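Local atomic coordinates of periplasmic binding protein (Veillonella parvula, PDB entry 4MO9), a protein that probably binds an iron-siderophore or a related metal chelate in the periplasm and hands it to a membrane ABC importer. Residues Val42-Gly47 / Gly99-Lys104. Residues are numbered along the deposited sequence; the frame is centred on the assembly and turned at random.
Sequences VLQWSG and GTIGDK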
loop_
_atom_site.group_PDB
_atom_site.type_symbol
_atom_site.label_atom_id
_atom_site.label_comp_id
_atom_site.label_asym_id
_atom_site.label_seq_id
_atom_site.Cartn_x
_atom_site.Cartn_y
_atom_site.Cartn_z
ATOM N N VAL A 42 6.620 18.330 4.829
ATOM C CA VAL A 42 5.320 18.082 5.471
ATOM C C VAL A 42 4.719 16.812 4.867
ATOM O O VAL A 42 4.488 16.738 3.654
ATOM C CB VAL A 42 4.329 19.257 5.284
ATOM C CG1 VAL A 42 2.940 18.878 5.789
ATOM C CG2 VAL A 42 4.828 20.508 6.002
ATOM N N LEU A 43 4.488 15.807 5.705
ATOM C CA LEU A 43 3.949 14.525 5.244
ATOM C C LEU A 43 2.439 14.550 5.060
ATOM O O LEU A 43 1.717 15.196 5.827
ATOM C CB LEU A 43 4.278 13.430 6.259
ATOM C CG LEU A 43 5.758 13.223 6.564
ATOM C CD1 LEU A 43 5.924 12.210 7.710
ATOM C CD2 LEU A 43 6.484 12.755 5.308
ATOM N N GLN A 44 1.964 13.819 4.052
ATOM C CA GLN A 44 0.550 13.508 3.894
ATOM C C GLN A 44 0.419 12.029 3.540
ATOM O O GLN A 44 1.333 11.454 2.919
ATOM C CB GLN A 44 -0.078 14.348 2.782
ATOM C CG GLN A 44 -0.200 15.816 3.099
ATOM C CD GLN A 44 -1.258 16.100 4.154
ATOM O OE1 GLN A 44 -0.935 16.437 5.297
ATOM N NE2 GLN A 44 -2.518 15.996 3.771
ATOM N N TRP A 45 -0.711 11.440 3.928
ATOM C CA TRP A 45 -1.042 10.027 3.654
ATOM C C TRP A 45 0.069 9.030 4.019
ATOM O O TRP A 45 0.360 8.107 3.251
ATOM C CB TRP A 45 -1.444 9.844 2.179
ATOM C CG TRP A 45 -2.817 10.353 1.872
ATOM C CD1 TRP A 45 -3.593 11.167 2.666
ATOM C CD2 TRP A 45 -3.594 10.081 0.693
ATOM N NE1 TRP A 45 -4.809 11.408 2.044
ATOM C CE2 TRP A 45 -4.829 10.756 0.837
ATOM C CE3 TRP A 45 -3.367 9.328 -0.466
ATOM C CZ2 TRP A 45 -5.838 10.693 -0.141
ATOM C CZ3 TRP A 45 -4.369 9.269 -1.436
ATOM C CH2 TRP A 45 -5.589 9.949 -1.263
ATOM N N SER A 46 0.675 9.196 5.193
ATOM C CA SER A 46 1.733 8.286 5.626
ATOM C C SER A 46 1.233 6.844 5.737
ATOM O O SER A 46 0.185 6.575 6.342
ATOM C CB SER A 46 2.366 8.762 6.936
ATOM O OG SER A 46 3.052 9.983 6.706
ATOM N N GLY A 47 1.972 5.923 5.123
ATOM C CA GLY A 47 1.583 4.527 5.131
ATOM C C GLY A 47 0.477 4.232 4.138
ATOM O O GLY A 47 -0.044 3.105 4.105
ATOM N N GLY A 99 -2.656 18.633 10.002
ATOM C CA GLY A 99 -3.885 18.006 9.552
ATOM C C GLY A 99 -3.695 17.274 8.233
ATOM O O GLY A 99 -2.587 17.245 7.676
ATOM N N THR A 100 -4.776 16.688 7.724
ATOM C CA THR A 100 -4.741 16.003 6.440
ATOM C C THR A 100 -5.626 16.738 5.428
ATOM O O THR A 100 -6.747 17.130 5.750
ATOM C CB THR A 100 -5.168 14.526 6.612
ATOM O OG1 THR A 100 -4.142 13.827 7.333
ATOM C CG2 THR A 100 -5.358 13.850 5.270
ATOM N N ILE A 101 -5.109 16.950 4.217
ATOM C CA ILE A 101 -5.863 17.589 3.132
ATOM C C ILE A 101 -7.162 16.829 2.896
ATOM O O ILE A 101 -7.143 15.605 2.780
ATOM C CB ILE A 101 -5.063 17.574 1.804
ATOM C CG1 ILE A 101 -3.816 18.449 1.914
ATOM C CG2 ILE A 101 -5.933 18.043 0.627
ATOM C CD1 ILE A 101 -4.133 19.934 1.991
ATOM N N GLY A 102 -8.284 17.540 2.821
ATOM C CA GLY A 102 -9.550 16.891 2.534
ATOM C C GLY A 102 -10.319 16.611 3.807
ATOM O O GLY A 102 -11.526 16.356 3.776
ATOM N N ASP A 103 -9.609 16.636 4.930
ATOM C CA ASP A 103 -10.261 16.658 6.229
ATOM C C ASP A 103 -10.484 18.111 6.612
ATOM O O ASP A 103 -9.981 19.025 5.957
ATOM C CB ASP A 103 -9.409 15.965 7.293
ATOM C CG ASP A 103 -9.397 14.458 7.143
ATOM O OD1 ASP A 103 -10.104 13.943 6.249
ATOM O OD2 ASP A 103 -8.690 13.790 7.930
ATOM N N LYS A 104 -11.241 18.327 7.677
ATOM C CA LYS A 104 -11.457 19.667 8.185
ATOM C C LYS A 104 -10.420 19.911 9.282
ATOM O O LYS A 104 -10.515 20.863 10.062
ATOM C CB LYS A 104 -12.896 19.802 8.688
ATOM C CG LYS A 104 -13.903 19.062 7.791
ATOM C CD LYS A 104 -15.260 19.761 7.717
ATOM C CE LYS A 104 -16.166 19.119 6.664
ATOM N NZ LYS A 104 -15.630 19.259 5.279
HETATM O O HOH W 1 -2.500 12.255 5.930
HETATM O O HOH W 2 -7.398 12.718 2.567
#
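Trp-45 and Thr-100 meet at the wall of the pocket that holds trimethylamine oxide, to which Trp-45 belongs, in a TroA-like periplasmic binding protein; here the loop following strand 41-42 of the four-stranded parallel sheet faces segment 99-104 of the loop between helices 79-88 and 108-112. Their direct touch is light: the methyl CG2 of Thr-100 lies at the indole edge, near the ring plane, 4.1 Å from Trp-45 NE1. Two ordered waters carry the clear hydrogen bonding between the segments. One accepts from the backbone N of Trp-45 at 2.8 Å and is also bonded to Thr-100 OG1. Thr-100 reaches both partners because OG1 stands anti to its carbonyl carbon (chi1 -70°), while CG2 stands anti to its backbone N. One residue earlier, the buried side chain of Gln-44 approaches more closely: it bends at chi2 (-71°), bringing its terminal amide to the backbone of 99-101 and crossing the Ile-101 side chain at about a right angle. Segment 99-104 makes a type II beta turn from Thr-100 to Asp-103, closed by Asp-103 N to Thr-100 O at 3.0 Å. His-150 meets the Trp-45 ring with planes at about 65°. The second water, in the indole plane, accepts from Trp-45 NE1 at 2.9 Å and donates to Ile-101 O.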